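Local atomic coordinates of periplasmic sugar-binding protein (Chloroflexus aurantiacus, PDB entry 4RXU), a protein that binds D-glucose in the cleft between two lobes and probably serves as the sugar-capturing component of an ABC-type carbohydrate transporter. Residues R44-D48 / K298-V304. Numbering follows the deposited sequence.
With BGC (beta-D-glucopyranose), chain C.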
loop_
_atom_site.group_PDB
_atom_site.type_symbol
_atom_site.label_atom_id
_atom_site.label_comp_id
_atom_site.label_asym_id
_atom_site.label_seq_id
_atom_site.Cartn_x
_atom_site.Cartn_y
_atom_site.Cartn_z
ATOM N N ARG A 44 1.230 7.156 5.158
ATOM C CA ARG A 44 -0.052 6.474 5.030
ATOM C C ARG A 44 -0.769 6.410 6.371
ATOM O O ARG A 44 -1.960 6.711 6.443
ATOM C CB ARG A 44 0.130 5.057 4.467
ATOM C CG ARG A 44 -1.088 4.142 4.596
ATOM C CD ARG A 44 -2.360 4.656 3.934
ATOM N NE ARG A 44 -3.488 3.940 4.507
ATOM C CZ ARG A 44 -3.903 2.720 4.175
ATOM N NH1 ARG A 44 -4.882 2.155 4.882
ATOM N NH2 ARG A 44 -3.385 2.053 3.151
ATOM N N TRP A 45 -0.030 6.040 7.429
ATOM C CA TRP A 45 -0.693 5.751 8.713
ATOM C C TRP A 45 -1.191 6.991 9.434
ATOM O O TRP A 45 -2.051 6.885 10.298
ATOM C CB TRP A 45 0.152 4.843 9.631
ATOM C CG TRP A 45 0.673 3.731 8.799
ATOM C CD1 TRP A 45 1.951 3.548 8.424
ATOM C CD2 TRP A 45 -0.106 2.777 8.055
ATOM N NE1 TRP A 45 2.041 2.512 7.517
ATOM C CE2 TRP A 45 0.786 2.025 7.282
ATOM C CE3 TRP A 45 -1.466 2.474 7.989
ATOM C CZ2 TRP A 45 0.365 1.016 6.433
ATOM C CZ3 TRP A 45 -1.878 1.466 7.157
ATOM C CH2 TRP A 45 -0.973 0.749 6.394
ATOM N N ILE A 46 -0.670 8.150 9.060
ATOM C CA ILE A 46 -1.211 9.415 9.524
ATOM C C ILE A 46 -2.630 9.614 8.980
ATOM O O ILE A 46 -3.500 10.118 9.695
ATOM C CB ILE A 46 -0.276 10.581 9.137
ATOM C CG1 ILE A 46 1.171 10.312 9.581
ATOM C CG2 ILE A 46 -0.771 11.873 9.754
ATOM C CD1 ILE A 46 1.368 10.085 11.060
ATOM N N GLN A 47 -2.871 9.193 7.735
ATOM C CA GLN A 47 -4.225 9.254 7.180
ATOM C C GLN A 47 -5.166 8.394 8.029
ATOM O O GLN A 47 -6.224 8.848 8.485
ATOM C CB GLN A 47 -4.279 8.802 5.735
ATOM C CG GLN A 47 -3.497 9.640 4.730
ATOM C CD GLN A 47 -4.031 9.416 3.324
ATOM O OE1 GLN A 47 -5.248 9.542 3.081
ATOM N NE2 GLN A 47 -3.146 9.064 2.399
ATOM N N ASP A 48 -4.782 7.138 8.262
ATOM C CA ASP A 48 -5.653 6.274 9.067
ATOM C C ASP A 48 -5.850 6.808 10.481
ATOM O O ASP A 48 -6.959 6.766 10.983
ATOM C CB ASP A 48 -5.141 4.839 9.120
ATOM C CG ASP A 48 -4.963 4.256 7.746
ATOM O OD1 ASP A 48 -4.050 4.739 7.045
ATOM O OD2 ASP A 48 -5.750 3.349 7.362
ATOM N N LYS A 298 -7.247 5.095 -2.439
ATOM C CA LYS A 298 -7.784 4.096 -1.522
ATOM C C LYS A 298 -8.511 4.854 -0.412
ATOM O O LYS A 298 -7.872 5.550 0.376
ATOM C CB LYS A 298 -6.652 3.217 -0.971
ATOM C CG LYS A 298 -5.671 2.735 -2.043
ATOM C CD LYS A 298 -4.822 1.545 -1.671
ATOM C CE LYS A 298 -4.036 1.785 -0.405
ATOM N NZ LYS A 298 -3.038 0.690 -0.237
ATOM N N ASP A 299 -9.841 4.791 -0.405
ATOM C CA ASP A 299 -10.616 5.648 0.470
ATOM C C ASP A 299 -10.516 5.142 1.899
ATOM O O ASP A 299 -11.239 4.248 2.315
ATOM C CB ASP A 299 -12.069 5.732 -0.022
ATOM C CG ASP A 299 -12.859 6.833 0.639
ATOM O OD1 ASP A 299 -12.488 7.260 1.764
ATOM O OD2 ASP A 299 -13.856 7.269 0.021
ATOM N N VAL A 300 -9.585 5.740 2.634
ATOM C CA VAL A 300 -9.336 5.389 4.028
ATOM C C VAL A 300 -10.561 5.596 4.906
ATOM O O VAL A 300 -10.711 4.936 5.928
ATOM C CB VAL A 300 -8.088 6.143 4.565
ATOM C CG1 VAL A 300 -7.875 5.863 6.048
ATOM C CG2 VAL A 300 -6.834 5.741 3.796
ATOM N N ARG A 301 -11.459 6.498 4.531
ATOM C CA ARG A 301 -12.713 6.612 5.289
ATOM C C ARG A 301 -13.504 5.299 5.297
ATOM O O ARG A 301 -14.079 4.904 6.313
ATOM C CB ARG A 301 -13.614 7.726 4.722
ATOM C CG ARG A 301 -12.934 9.076 4.654
ATOM C CD ARG A 301 -13.794 10.091 3.940
ATOM N NE ARG A 301 -14.006 9.716 2.554
ATOM C CZ ARG A 301 -14.710 10.421 1.682
ATOM N NH1 ARG A 301 -15.303 11.554 2.061
ATOM N NH2 ARG A 301 -14.840 9.968 0.441
ATOM N N THR A 302 -13.505 4.616 4.152
ATOM C CA THR A 302 -14.212 3.344 4.054
ATOM C C THR A 302 -13.501 2.256 4.865
ATOM O O THR A 302 -14.145 1.464 5.537
ATOM C CB THR A 302 -14.340 2.883 2.597
ATOM O OG1 THR A 302 -14.954 3.940 1.840
ATOM C CG2 THR A 302 -15.179 1.604 2.470
ATOM N N LEU A 303 -12.177 2.226 4.793
ATOM C CA LEU A 303 -11.407 1.206 5.486
ATOM C C LEU A 303 -11.640 1.348 6.994
ATOM O O LEU A 303 -11.911 0.365 7.701
ATOM C CB LEU A 303 -9.924 1.341 5.145
ATOM C CG LEU A 303 -9.113 0.054 5.370
ATOM C CD1 LEU A 303 -9.373 -0.962 4.272
ATOM C CD2 LEU A 303 -7.625 0.341 5.475
ATOM N N VAL A 304 -11.550 2.585 7.481
ATOM C CA VAL A 304 -11.754 2.870 8.882
ATOM C C VAL A 304 -13.153 2.446 9.318
ATOM O O VAL A 304 -13.325 1.786 10.351
ATOM C CB VAL A 304 -11.497 4.365 9.160
ATOM C CG1 VAL A 304 -12.210 4.843 10.419
ATOM C CG2 VAL A 304 -9.994 4.627 9.227
HETATM C C2 BGC C . -0.242 0.405 2.415
HETATM C C3 BGC C . 0.035 1.559 1.473
HETATM C C4 BGC C . 1.216 2.362 1.998
HETATM C C5 BGC C . 2.417 1.459 2.280
HETATM C C6 BGC C . 3.565 2.174 2.957
HETATM C C1 BGC C . 1.047 -0.399 2.415
HETATM O O1 BGC C . 0.912 -1.638 3.048
HETATM O O2 BGC C . -1.350 -0.356 1.922
HETATM O O3 BGC C . -1.140 2.361 1.400
HETATM O O4 BGC C . 1.632 3.284 0.971
HETATM O O5 BGC C . 2.037 0.371 3.099
HETATM O O6 BGC C . 3.131 2.918 4.098
#
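D48 and V300 bring the first turns of helices 44-59 and 300-315 together, CA to CA 6.3 Å, with the short axes inclined at 61°. V300 fills the angle between them: its CG1 lies 3.5 Å from D48 OD2, while CG2 rests against NE of R44. R44, bent at chi2 (58°), swings its guanidinium forward and across to D48, one turn on, and grips the carboxylate side-on with NE and NH1, a salt bridge. NE reaches OD1 at 2.7 Å, and the straighter NH1 bond to OD2 (166°) lies in the guanidinium plane; both oxygens use syn lone pairs, and Y117 also binds OD2. L303 CD2 packs at the guanidinium edge and CZ3 of W45 sits over the centre of one face. NH2 donates a hydrogen bond to glucose O3 (2.9 Å). K298 NZ donates to the same O3 (3.0 Å) and to O2, so two cations converge on one hydroxyl, with D118 paired to R44 and Q277 bonded to K298. A methionine in place of R44 would probably cost O3 a donor and leave the buried D48 carboxylate without its countercharge. This is part of a periplasmic binding protein's sugar-binding cleft, which D166 and N252 help complete.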